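Local coordinates for AmbC (PDB 5O15), which is a bifunctional dehydratase-cyclase domain of ambruticin biosynthesis that probably dehydrates a polyketide intermediate and then closes an oxygen heterocycle on it, at residues A143-A148 against E275-Q280; A155-V160 against A182-G187; R178-A183 against L214-Q219; A192-P197 against L255-E260. All blocks are in the same frame, centred on the assembly; numbering follows the deposited sequence. Where two conformers were deposited one is given.

Contact 1 of 4, residues A143-A148 against E275-Q280; sequences ATTAWA and ELADAQ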
loop_
_atom_site.group_PDB
_atom_site.type_symbol
_atom_site.label_atom_id
_atom_site.label_comp_id
_atom_site.label_asym_id
_atom_site.label_seq_id
_atom_site.Cartn_x
_atom_site.Cartn_y
_atom_site.Cartn_z
ATOM N N ALA A 143 8.718 -5.562 -15.991
ATOM C CA ALA A 143 9.877 -6.179 -15.337
ATOM C C ALA A 143 9.700 -7.689 -15.256
ATOM O O ALA A 143 8.639 -8.157 -14.849
ATOM C CB ALA A 143 10.062 -5.635 -13.922
ATOM N N THR A 144 10.724 -8.429 -15.653
ATOM C CA THR A 144 10.617 -9.869 -15.636
ATOM C C THR A 144 10.348 -10.378 -14.218
ATOM O O THR A 144 10.806 -9.798 -13.234
ATOM C CB THR A 144 11.915 -10.500 -16.175
ATOM O OG1 THR A 144 11.811 -11.926 -16.111
ATOM C CG2 THR A 144 13.148 -10.103 -15.365
ATOM N N THR A 145 9.698 -11.541 -14.129
ATOM C CA THR A 145 9.522 -12.279 -12.888
ATOM C C THR A 145 10.295 -13.589 -12.908
ATOM O O THR A 145 9.969 -14.509 -12.172
ATOM C CB THR A 145 8.037 -12.499 -12.594
ATOM O OG1 THR A 145 7.409 -13.067 -13.757
ATOM C CG2 THR A 145 7.360 -11.151 -12.220
ATOM N N ALA A 146 11.358 -13.657 -13.705
ATOM C CA ALA A 146 12.191 -14.854 -13.711
ATOM C C ALA A 146 12.784 -15.150 -12.332
ATOM O O ALA A 146 13.048 -16.311 -12.001
ATOM C CB ALA A 146 13.295 -14.719 -14.754
ATOM N N TRP A 147 12.957 -14.116 -11.509
ATOM C CA TRP A 147 13.466 -14.296 -10.156
ATOM C C TRP A 147 12.528 -15.117 -9.280
ATOM O O TRP A 147 12.976 -15.650 -8.266
ATOM C CB TRP A 147 13.719 -12.928 -9.476
ATOM C CG TRP A 147 12.536 -11.985 -9.518
ATOM C CD1 TRP A 147 12.288 -11.013 -10.452
ATOM C CD2 TRP A 147 11.424 -11.969 -8.618
ATOM N NE1 TRP A 147 11.089 -10.414 -10.186
ATOM C CE2 TRP A 147 10.541 -10.987 -9.068
ATOM C CE3 TRP A 147 11.091 -12.690 -7.467
ATOM C CZ2 TRP A 147 9.340 -10.708 -8.422
ATOM C CZ3 TRP A 147 9.904 -12.400 -6.826
ATOM C CH2 TRP A 147 9.041 -11.442 -7.308
ATOM N N ALA A 148 11.247 -15.222 -9.634
ATOM C CA ALA A 148 10.266 -15.987 -8.872
ATOM C C ALA A 148 10.204 -17.440 -9.319
ATOM O O ALA A 148 9.580 -18.251 -8.641
ATOM C CB ALA A 148 8.885 -15.328 -9.034
ATOM N N GLU A 275 8.322 -5.627 -6.750
ATOM C CA GLU A 275 7.787 -6.433 -7.828
ATOM C C GLU A 275 7.104 -7.643 -7.220
ATOM O O GLU A 275 7.669 -8.282 -6.326
ATOM C CB GLU A 275 8.879 -6.877 -8.786
ATOM C CG GLU A 275 9.618 -5.751 -9.484
ATOM C CD GLU A 275 10.932 -6.302 -9.963
ATOM O OE1 GLU A 275 10.912 -7.194 -10.838
ATOM O OE2 GLU A 275 11.983 -5.943 -9.375
ATOM N N LEU A 276 5.922 -7.981 -7.719
ATOM C CA LEU A 276 5.109 -9.069 -7.184
ATOM C C LEU A 276 4.765 -10.056 -8.283
ATOM O O LEU A 276 4.374 -9.658 -9.385
ATOM C CB LEU A 276 3.828 -8.503 -6.567
ATOM C CG LEU A 276 4.051 -7.446 -5.487
ATOM C CD1 LEU A 276 2.750 -6.834 -5.022
ATOM C CD2 LEU A 276 4.797 -8.017 -4.284
ATOM N N ALA A 277 4.887 -11.340 -7.959
ATOM C CA ALA A 277 4.608 -12.440 -8.855
ATOM C C ALA A 277 3.608 -13.404 -8.232
ATOM O O ALA A 277 3.626 -13.652 -7.024
ATOM C CB ALA A 277 5.902 -13.187 -9.190
ATOM N N ASP A 278 2.768 -13.980 -9.080
ATOM C CA ASP A 278 1.801 -14.978 -8.654
ATOM C C ASP A 278 2.440 -16.346 -8.480
ATOM O O ASP A 278 3.627 -16.548 -8.735
ATOM C CB ASP A 278 0.580 -15.017 -9.578
ATOM C CG ASP A 278 0.844 -15.622 -10.956
ATOM O OD1 ASP A 278 1.808 -16.390 -11.143
ATOM O OD2 ASP A 278 0.007 -15.302 -11.852
ATOM N N ALA A 279 1.619 -17.299 -8.032
ATOM C CA ALA A 279 2.079 -18.651 -7.713
ATOM C C ALA A 279 2.595 -19.411 -8.915
ATOM O O ALA A 279 3.282 -20.417 -8.728
ATOM C CB ALA A 279 0.941 -19.427 -7.056
ATOM N N GLN A 280 2.271 -18.966 -10.123
ATOM C CA GLN A 280 2.701 -19.563 -11.371
ATOM C C GLN A 280 3.898 -18.832 -11.959
ATOM O O GLN A 280 4.279 -19.105 -13.094
ATOM C CB GLN A 280 1.533 -19.470 -12.373
ATOM C CG GLN A 280 0.339 -20.280 -11.987
ATOM C CD GLN A 280 -0.550 -20.505 -13.172
ATOM O OE1 GLN A 280 -0.670 -19.659 -14.105
ATOM N NE2 GLN A 280 -1.121 -21.696 -13.208
HETATM O O HOH W 1 12.837 -8.039 -12.374
HETATM O O HOH W 2 8.653 -8.231 -11.715
#
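Glu275, on strand 269-277, meets Trp147 of the covering loop through its carboxylate. Trp147 NE1 gives a bent hydrogen bond to Glu275 OE1 at 3.3 Å, with an N-H...O angle of 136°. The oxygen is met from above the carboxylate plane and lies tilted from the indole plane, the two planes being 82° apart. One water donates to both Glu275 OE1 and Thr144 O, its bond to Thr144 O being 2.8 Å long. A second water lies within reach of the same two oxygens and may donate to them. Ala143 CB touches Glu275 OE1 at 3.6 Å. The other oxygen, OE2, forms a salt bridge with Arg258. Leu276 points its side chain to the opposite side of the strand, and its backbone N lies at the edge of the indole. Ala277 turns back toward the loop. Its CB meets Ala148 CB at 3.7 Å, and Thr145 CG2 and Trp147 CH2 also touch it. Trp147 CG sits between its own backbone N and carbonyl carbon (chi1 52°), which brings the ring down beside the strand. An ST turn at Thr144 leads into the 3-10 segment 146-148. The loop between strands 129-137 and 158-160 is thus pinned on the end of strand 269-277 of the sheet. The salt bridge to Arg258 and the donors at OE1 probably favour the ionised form of Glu275.

Contact 2 of 4, residues A155-V160 against A182-G187; sequences AGAEPV and AAWRVG
Strands 158-160 and 182-186 run antiparallel, with Glu158 and Arg185 forming a hydrogen-bonded pair. Glu158 N reaches Arg185 O at 2.8 Å, and Arg185 N returns a bond to Glu158 O. Val160 N bonds to Ala183 O at 2.8 Å. One water then joins the strands by donating to Val160 O and accepting from Ala183 N. Between these bonds, Pro159 stands across from Trp184 and offers no backbone N-H. Its CA comes within 3.5 Å of Trp184 CD1. With CG anti to the carbonyl carbon (chi1 -56°), the Trp184 ring turns so that CD1 faces Pro159. Glu158 O lies at the ring edge, near its plane. Ala157 CB fits between Trp184 CB and Val186 CG2, at 3.8 Å from each. On the face that carries Val160 and Ala183, their CB atoms meet at 4.0 Å. Arg185 turns its far end away from strand 158-160. Its NE and NH2 grip Gly187 O side-on, the oxygen lying in the guanidinium plane, with NE at 3.3 Å from it. Trp184 also meets the ring of Trp152, with the planes at about 80°. Strand 158-160 is the outermost strand at this end of the sheet within the chain. Its hold on strand 180-186 combines three backbone bonds and a water with small apolar contacts, while the guanidinium of Arg185 binds Gly187 O of its own segment.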
loop_
_atom_site.group_PDB
_atom_site.type_symbol
_atom_site.label_atom_id
_atom_site.label_comp_id
_atom_site.label_asym_id
_atom_site.label_seq_id
_atom_site.Cartn_x
_atom_site.Cartn_y
_atom_site.Cartn_z
ATOM N N ALA A 155 19.665 -18.181 -5.608
ATOM C CA ALA A 155 20.950 -18.654 -5.108
ATOM C C ALA A 155 21.709 -17.547 -4.379
ATOM O O ALA A 155 21.684 -16.379 -4.772
ATOM C CB ALA A 155 21.803 -19.207 -6.258
ATOM N N GLY A 156 22.417 -17.935 -3.322
ATOM C CA GLY A 156 23.216 -17.010 -2.553
ATOM C C GLY A 156 22.448 -16.221 -1.524
ATOM O O GLY A 156 23.016 -15.311 -0.913
ATOM N N ALA A 157 21.171 -16.518 -1.324
ATOM C CA ALA A 157 20.363 -15.733 -0.420
ATOM C C ALA A 157 20.684 -16.055 1.032
ATOM O O ALA A 157 21.030 -17.182 1.384
ATOM C CB ALA A 157 18.898 -16.027 -0.707
ATOM N N GLU A 158 20.607 -15.041 1.869
ATOM C CA GLU A 158 20.712 -15.241 3.297
ATOM C C GLU A 158 19.338 -15.069 3.923
ATOM O O GLU A 158 18.593 -14.175 3.513
ATOM C CB GLU A 158 21.666 -14.214 3.915
ATOM C CG GLU A 158 23.124 -14.558 3.724
ATOM C CD GLU A 158 23.539 -15.754 4.573
ATOM O OE1 GLU A 158 22.888 -15.998 5.612
ATOM O OE2 GLU A 158 24.506 -16.456 4.211
ATOM N N PRO A 159 18.946 -15.903 4.869
ATOM C CA PRO A 159 17.615 -15.766 5.468
ATOM C C PRO A 159 17.455 -14.467 6.236
ATOM O O PRO A 159 18.388 -13.993 6.893
ATOM C CB PRO A 159 17.515 -16.972 6.405
ATOM C CG PRO A 159 18.558 -17.850 5.998
ATOM C CD PRO A 159 19.653 -17.083 5.388
ATOM N N VAL A 160 16.244 -13.930 6.181
ATOM C CA VAL A 160 15.777 -12.894 7.081
ATOM C C VAL A 160 14.789 -13.575 8.016
ATOM O O VAL A 160 13.788 -14.134 7.559
ATOM C CB VAL A 160 15.111 -11.756 6.301
ATOM C CG1 VAL A 160 14.510 -10.745 7.257
ATOM C CG2 VAL A 160 16.116 -11.082 5.368
ATOM N N ALA A 182 8.032 -15.875 4.859
ATOM C CA ALA A 182 9.463 -16.165 4.801
ATOM C C ALA A 182 10.121 -15.065 3.984
ATOM O O ALA A 182 9.478 -14.477 3.113
ATOM C CB ALA A 182 9.723 -17.512 4.130
ATOM N N ALA A 183 11.384 -14.775 4.250
ATOM C CA ALA A 183 12.104 -13.752 3.503
ATOM C C ALA A 183 13.600 -14.059 3.538
ATOM O O ALA A 183 14.109 -14.706 4.462
ATOM C CB ALA A 183 11.813 -12.357 4.066
ATOM N N TRP A 184 14.307 -13.543 2.550
ATOM C CA TRP A 184 15.737 -13.703 2.377
ATOM C C TRP A 184 16.272 -12.457 1.697
ATOM O O TRP A 184 15.515 -11.668 1.119
ATOM C CB TRP A 184 16.061 -14.877 1.464
ATOM C CG TRP A 184 15.503 -16.194 1.880
ATOM C CD1 TRP A 184 16.172 -17.167 2.547
ATOM C CD2 TRP A 184 14.176 -16.700 1.650
ATOM N NE1 TRP A 184 15.354 -18.262 2.737
ATOM C CE2 TRP A 184 14.119 -17.988 2.211
ATOM C CE3 TRP A 184 13.038 -16.187 1.011
ATOM C CZ2 TRP A 184 12.980 -18.786 2.143
ATOM C CZ3 TRP A 184 11.892 -16.984 0.945
ATOM C CH2 TRP A 184 11.879 -18.275 1.514
ATOM N N ARG A 185 17.584 -12.299 1.694
ATOM C CA ARG A 185 18.204 -11.198 0.998
ATOM C C ARG A 185 19.392 -11.651 0.177
ATOM O O ARG A 185 20.137 -12.550 0.569
ATOM C CB ARG A 185 18.578 -10.103 1.946
ATOM C CG ARG A 185 19.722 -10.329 2.836
ATOM C CD ARG A 185 19.810 -9.124 3.781
ATOM N NE ARG A 185 19.796 -7.883 3.010
ATOM C CZ ARG A 185 19.247 -6.729 3.391
ATOM N NH1 ARG A 185 18.635 -6.602 4.570
ATOM N NH2 ARG A 185 19.305 -5.688 2.567
ATOM N N VAL A 186 19.519 -11.039 -0.992
ATOM C CA VAL A 186 20.727 -11.098 -1.810
ATOM C C VAL A 186 21.130 -9.644 -1.985
ATOM O O VAL A 186 20.523 -8.918 -2.792
ATOM C CB VAL A 186 20.505 -11.775 -3.168
ATOM C CG1 VAL A 186 21.826 -11.922 -3.903
ATOM C CG2 VAL A 186 19.838 -13.126 -3.011
ATOM N N GLY A 187 22.095 -9.186 -1.195
ATOM C CA GLY A 187 22.527 -7.804 -1.330
ATOM C C GLY A 187 21.366 -6.866 -1.036
ATOM O O GLY A 187 20.706 -6.968 0.005
HETATM O O HOH W 3 12.556 -16.316 6.446
#

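Contact 3 of 4, residues R178-A183 against L214-Q219; sequences RGVTAA and LDAALQ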
loop_
_atom_site.group_PDB
_atom_site.type_symbol
_atom_site.label_atom_id
_atom_site.label_comp_id
_atom_site.label_asym_id
_atom_site.label_seq_id
_atom_site.Cartn_x
_atom_site.Cartn_y
_atom_site.Cartn_z
ATOM N N ARG A 178 0.436 -9.285 9.611
ATOM C CA ARG A 178 1.561 -10.217 9.721
ATOM C C ARG A 178 1.485 -11.114 8.494
ATOM O O ARG A 178 1.015 -12.250 8.579
ATOM C CB ARG A 178 1.522 -11.014 11.034
ATOM C CG ARG A 178 2.049 -10.221 12.212
ATOM C CD ARG A 178 2.217 -11.068 13.502
ATOM N NE ARG A 178 0.958 -11.119 14.202
ATOM C CZ ARG A 178 0.481 -10.143 14.970
ATOM N NH1 ARG A 178 1.165 -9.020 15.110
ATOM N NH2 ARG A 178 -0.697 -10.277 15.581
ATOM N N GLY A 179 1.896 -10.577 7.338
ATOM C CA GLY A 179 1.662 -11.243 6.081
ATOM C C GLY A 179 2.894 -11.772 5.400
ATOM O O GLY A 179 2.825 -12.079 4.202
ATOM N N VAL A 180 4.013 -11.880 6.092
ATOM C CA VAL A 180 5.257 -12.368 5.511
ATOM C C VAL A 180 5.526 -13.760 6.064
ATOM O O VAL A 180 5.763 -13.929 7.269
ATOM C CB VAL A 180 6.439 -11.452 5.828
ATOM C CG1 VAL A 180 7.684 -11.924 5.075
ATOM C CG2 VAL A 180 6.139 -10.028 5.440
ATOM N N THR A 181 5.503 -14.770 5.220
ATOM C CA THR A 181 5.745 -16.100 5.751
ATOM C C THR A 181 7.214 -16.477 5.713
ATOM O O THR A 181 7.624 -17.348 6.496
ATOM C CB THR A 181 4.916 -17.140 5.006
ATOM O OG1 THR A 181 5.375 -17.206 3.668
ATOM C CG2 THR A 181 3.474 -16.796 4.986
ATOM N N ALA A 182 8.032 -15.875 4.859
ATOM C CA ALA A 182 9.463 -16.165 4.801
ATOM C C ALA A 182 10.121 -15.065 3.984
ATOM O O ALA A 182 9.478 -14.477 3.113
ATOM C CB ALA A 182 9.723 -17.512 4.130
ATOM N N ALA A 183 11.384 -14.775 4.250
ATOM C CA ALA A 183 12.104 -13.752 3.503
ATOM C C ALA A 183 13.600 -14.059 3.538
ATOM O O ALA A 183 14.109 -14.706 4.462
ATOM C CB ALA A 183 11.813 -12.357 4.066
ATOM N N LEU A 214 -0.195 -5.845 -0.187
ATOM C CA LEU A 214 0.876 -4.931 -0.548
ATOM C C LEU A 214 1.644 -4.482 0.701
ATOM O O LEU A 214 2.873 -4.370 0.667
ATOM C CB LEU A 214 0.323 -3.747 -1.340
ATOM C CG LEU A 214 1.386 -2.733 -1.775
ATOM C CD1 LEU A 214 2.441 -3.394 -2.675
ATOM C CD2 LEU A 214 0.738 -1.539 -2.526
ATOM N N ASP A 215 0.950 -4.272 1.818
ATOM C CA ASP A 215 1.652 -3.888 3.037
ATOM C C ASP A 215 2.637 -4.961 3.501
ATOM O O ASP A 215 3.671 -4.639 4.098
ATOM C CB ASP A 215 0.672 -3.567 4.152
ATOM C CG ASP A 215 1.353 -2.916 5.319
ATOM O OD1 ASP A 215 1.654 -1.709 5.229
ATOM O OD2 ASP A 215 1.605 -3.595 6.335
ATOM N N ALA A 216 2.366 -6.226 3.189
ATOM C CA ALA A 216 3.297 -7.290 3.562
ATOM C C ALA A 216 4.643 -7.134 2.877
ATOM O O ALA A 216 5.671 -7.521 3.441
ATOM C CB ALA A 216 2.651 -8.651 3.298
ATOM N N ALA A 217 4.678 -6.579 1.656
ATOM C CA ALA A 217 5.969 -6.296 1.053
ATOM C C ALA A 217 6.748 -5.274 1.871
ATOM O O ALA A 217 7.976 -5.388 2.030
ATOM C CB ALA A 217 5.796 -5.832 -0.380
ATOM N N LEU A 218 6.044 -4.262 2.395
ATOM C CA LEU A 218 6.667 -3.290 3.288
ATOM C C LEU A 218 7.125 -3.939 4.590
ATOM O O LEU A 218 8.203 -3.615 5.098
ATOM C CB LEU A 218 5.699 -2.143 3.589
ATOM C CG LEU A 218 5.094 -1.426 2.382
ATOM C CD1 LEU A 218 4.220 -0.294 2.881
ATOM C CD2 LEU A 218 6.185 -0.966 1.450
ATOM N N GLN A 219 6.315 -4.846 5.150
ATOM C CA GLN A 219 6.720 -5.568 6.356
ATOM C C GLN A 219 8.026 -6.316 6.119
ATOM O O GLN A 219 8.893 -6.354 6.994
ATOM C CB GLN A 219 5.630 -6.555 6.766
ATOM C CG GLN A 219 4.316 -5.939 7.217
ATOM C CD GLN A 219 3.182 -6.922 7.099
ATOM O OE1 GLN A 219 3.380 -8.124 7.310
ATOM N NE2 GLN A 219 1.991 -6.435 6.727
#
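This is a buried contact between strand and helix, where Gly179 and Val180, at the start of strand 180-186, press on helix 211-225. Gln219 makes the polar link. Its OE1 accepts from Gly179 N at 2.9 Å, almost straight at 176°. The donor lies in the carbonyl plane, on a lone pair. The other end of the amide is fixed too: Gln219 NE2 gives a 2.9 Å bond to Asp215 OD2, one turn back. These two bonds set the amide's rotation. Asp215 and Gln219 match the DxxxQ motif of polyketide synthase dehydratases, whose aspartate is catalytic in relatives, so Gln219 probably positions Asp215 from the second shell. An alanine in place of Gln219 is likely to leave Gly179 N without this acceptor and Asp215 without its amide donor. Gly179 packs its backbone on Ala216, with Gly179 O 3.5 Å from Ala216 CB; this leaves little room for a side chain at Gly179. Val180 CG2 lies against Ala216 O and 3.8 Å from Gln219 CB, the valine and glutamine running alongside one another, pointing opposite ways. Val180 and Ala216 both touch Leu194 of strand 189-195. Leu214 and Leu218 pack on helix 61-75 and strand 236-247.

Contact 4 of 4, residues A192-P197 against L255-E260; sequences ADLALP and LRARVE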
loop_
_atom_site.group_PDB
_atom_site.type_symbol
_atom_site.label_atom_id
_atom_site.label_comp_id
_atom_site.label_asym_id
_atom_site.label_seq_id
_atom_site.Cartn_x
_atom_site.Cartn_y
_atom_site.Cartn_z
ATOM N N ALA A 192 10.636 -12.430 -0.771
ATOM C CA ALA A 192 9.725 -12.858 0.283
ATOM C C ALA A 192 8.528 -13.595 -0.270
ATOM O O ALA A 192 8.059 -13.320 -1.380
ATOM C CB ALA A 192 9.278 -11.666 1.136
ATOM N N ASP A 193 8.014 -14.526 0.549
ATOM C CA ASP A 193 6.699 -15.124 0.366
ATOM C C ASP A 193 5.705 -14.346 1.214
ATOM O O ASP A 193 5.880 -14.248 2.436
ATOM C CB ASP A 193 6.722 -16.591 0.790
ATOM C CG ASP A 193 7.537 -17.439 -0.134
ATOM O OD1 ASP A 193 7.254 -17.468 -1.344
ATOM O OD2 ASP A 193 8.441 -18.156 0.308
ATOM N N LEU A 194 4.660 -13.822 0.565
ATOM C CA LEU A 194 3.628 -13.009 1.194
ATOM C C LEU A 194 2.305 -13.758 1.132
ATOM O O LEU A 194 1.967 -14.348 0.110
ATOM C CB LEU A 194 3.462 -11.679 0.465
ATOM C CG LEU A 194 4.732 -10.866 0.210
ATOM C CD1 LEU A 194 4.366 -9.544 -0.465
ATOM C CD2 LEU A 194 5.547 -10.608 1.464
ATOM N N ALA A 195 1.536 -13.722 2.212
ATOM C CA ALA A 195 0.238 -14.382 2.191
ATOM C C ALA A 195 -0.674 -13.723 3.195
ATOM O O ALA A 195 -0.256 -13.468 4.325
ATOM C CB ALA A 195 0.350 -15.873 2.544
ATOM N N LEU A 196 -1.895 -13.430 2.761
ATOM C CA LEU A 196 -2.904 -12.929 3.673
ATOM C C LEU A 196 -3.259 -14.014 4.694
ATOM O O LEU A 196 -3.399 -15.203 4.344
ATOM C CB LEU A 196 -4.169 -12.546 2.912
ATOM C CG LEU A 196 -4.115 -11.303 1.985
ATOM C CD1 LEU A 196 -5.369 -11.179 1.162
ATOM C CD2 LEU A 196 -3.981 -10.056 2.764
ATOM N N PRO A 197 -3.407 -13.654 5.963
ATOM C CA PRO A 197 -3.840 -14.621 6.974
ATOM C C PRO A 197 -5.254 -15.120 6.725
ATOM O O PRO A 197 -6.055 -14.514 5.999
ATOM C CB PRO A 197 -3.770 -13.824 8.283
ATOM C CG PRO A 197 -2.918 -12.652 7.981
ATOM C CD PRO A 197 -3.036 -12.357 6.547
ATOM N N LEU A 255 1.590 -14.127 -2.805
ATOM C CA LEU A 255 2.511 -13.655 -3.838
ATOM C C LEU A 255 3.924 -13.948 -3.411
ATOM O O LEU A 255 4.200 -14.076 -2.220
ATOM C CB LEU A 255 2.426 -12.111 -4.023
ATOM C CG LEU A 255 1.082 -11.587 -4.429
ATOM C CD1 LEU A 255 0.994 -10.072 -4.250
ATOM C CD2 LEU A 255 0.848 -11.866 -5.917
ATOM N N ARG A 256 4.824 -13.941 -4.392
ATOM C CA ARG A 256 6.238 -13.735 -4.138
ATOM C C ARG A 256 6.596 -12.295 -4.464
ATOM O O ARG A 256 6.017 -11.687 -5.362
ATOM C CB ARG A 256 7.122 -14.699 -4.910
ATOM C CG ARG A 256 7.084 -16.079 -4.316
ATOM C CD ARG A 256 7.960 -17.052 -5.038
ATOM N NE ARG A 256 7.934 -18.337 -4.343
ATOM C CZ ARG A 256 8.338 -19.485 -4.857
ATOM N NH1 ARG A 256 8.843 -19.538 -6.074
ATOM N NH2 ARG A 256 8.258 -20.612 -4.144
ATOM N N ALA A 257 7.539 -11.743 -3.700
ATOM C CA ALA A 257 7.932 -10.357 -3.809
ATOM C C ALA A 257 9.440 -10.259 -3.923
ATOM O O ALA A 257 10.196 -11.007 -3.287
ATOM C CB ALA A 257 7.494 -9.586 -2.567
ATOM N N ARG A 258 9.855 -9.255 -4.692
ATOM C CA ARG A 258 11.220 -8.778 -4.782
ATOM C C ARG A 258 11.192 -7.294 -4.446
ATOM O O ARG A 258 10.540 -6.506 -5.148
ATOM C CB ARG A 258 11.806 -8.994 -6.174
ATOM C CG ARG A 258 13.214 -8.498 -6.325
ATOM C CD ARG A 258 13.709 -8.676 -7.745
ATOM N NE ARG A 258 15.096 -8.234 -7.878
ATOM C CZ ARG A 258 15.476 -7.020 -8.277
ATOM N NH1 ARG A 258 14.585 -6.097 -8.618
ATOM N NH2 ARG A 258 16.769 -6.738 -8.360
ATOM N N VAL A 259 11.871 -6.906 -3.383
ATOM C CA VAL A 259 11.925 -5.529 -2.915
ATOM C C VAL A 259 13.386 -5.119 -3.007
ATOM O O VAL A 259 14.232 -5.612 -2.258
ATOM C CB VAL A 259 11.390 -5.407 -1.485
ATOM C CG1 VAL A 259 11.442 -3.956 -1.040
ATOM C CG2 VAL A 259 9.999 -5.928 -1.368
ATOM N N GLU A 260 13.686 -4.207 -3.916
ATOM C CA GLU A 260 15.047 -3.767 -4.171
ATOM C C GLU A 260 15.277 -2.412 -3.522
ATOM O O GLU A 260 14.675 -1.411 -3.926
ATOM C CB GLU A 260 15.340 -3.719 -5.664
ATOM C CG GLU A 260 16.772 -3.341 -5.949
ATOM C CD GLU A 260 17.240 -3.810 -7.302
ATOM O OE1 GLU A 260 18.322 -4.437 -7.368
ATOM O OE2 GLU A 260 16.522 -3.588 -8.290
HETATM O O HOH W 4 7.680 -20.668 -1.208
#
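The guanidinium of Arg256 takes Asp193 OD1 and a water at its edge, both in its plane, and it makes a cation-pi contact with Trp152. The salt bridge runs from Arg256 NE to Asp193 OD1 at 3.2 Å. The oxygen is met nearly along its C-O axis, and the carboxylate and guanidinium planes stand 49° apart. The two side chains lie side by side and point the same way. Arg256 is extended from CG to NE (chi2 -179°), which lays the chain alongside the aspartate and brings NE level with OD1, while Arg256 CG lies 3.3 Å from Asp193 OD1. The water closes a second path: it donates to Asp193 OD2 at 3.0 Å and accepts from Arg256 NH2. Trp152 NE1 also donates to Asp193 OD2, and Arg256 NH1 bonds to Ala148 O. A leucine in place of Arg256 would probably leave Asp193 without its charged mate and Ala148 O without this donor. Asp193 and Arg256 form a non-hydrogen-bonded antiparallel pair. On either side of it are hydrogen-bonded pairs. Ala192 N and O bond to Ala257 O and N. Leu194 N meets Leu255 O at 2.8 Å, and Leu255 N returns to Leu194 O. The opposite face is apolar. There Leu194 CD1 rests on Ala257 CB at 3.8 Å, and Leu194 and Leu255 both touch Leu213 of helix 211-225. A curved antiparallel sheet wrapped round a central helix marks the hotdog fold, and helix 211-225 against the apolar face here is consistent with the double hotdog fold of this domain.

Strand order ties the four contacts together: 158-160, 180-186, 189-195, 254-261 and 269-277 are successive neighbours. Contact 2 holds the outer end, contact 4 the middle, and contact 1 lays the loop over strand 269-277. Contacts 1 and 4, with centres about 10 Å apart, meet through Glu275 OE2 and Arg258 NH1 at 2.7 Å. Contact 3 is closer still to contact 4, about 6 Å between centres, with Thr181 N 2.9 Å from Asp193 O. Contacts 2 and 3 share Ala182 and Ala183. Contact 3 probably lies at the dehydratase site, through Asp215, while the others build the sheet and its covering loop. A glycerol, probably from crystallisation, binds Thr144 at contact 1.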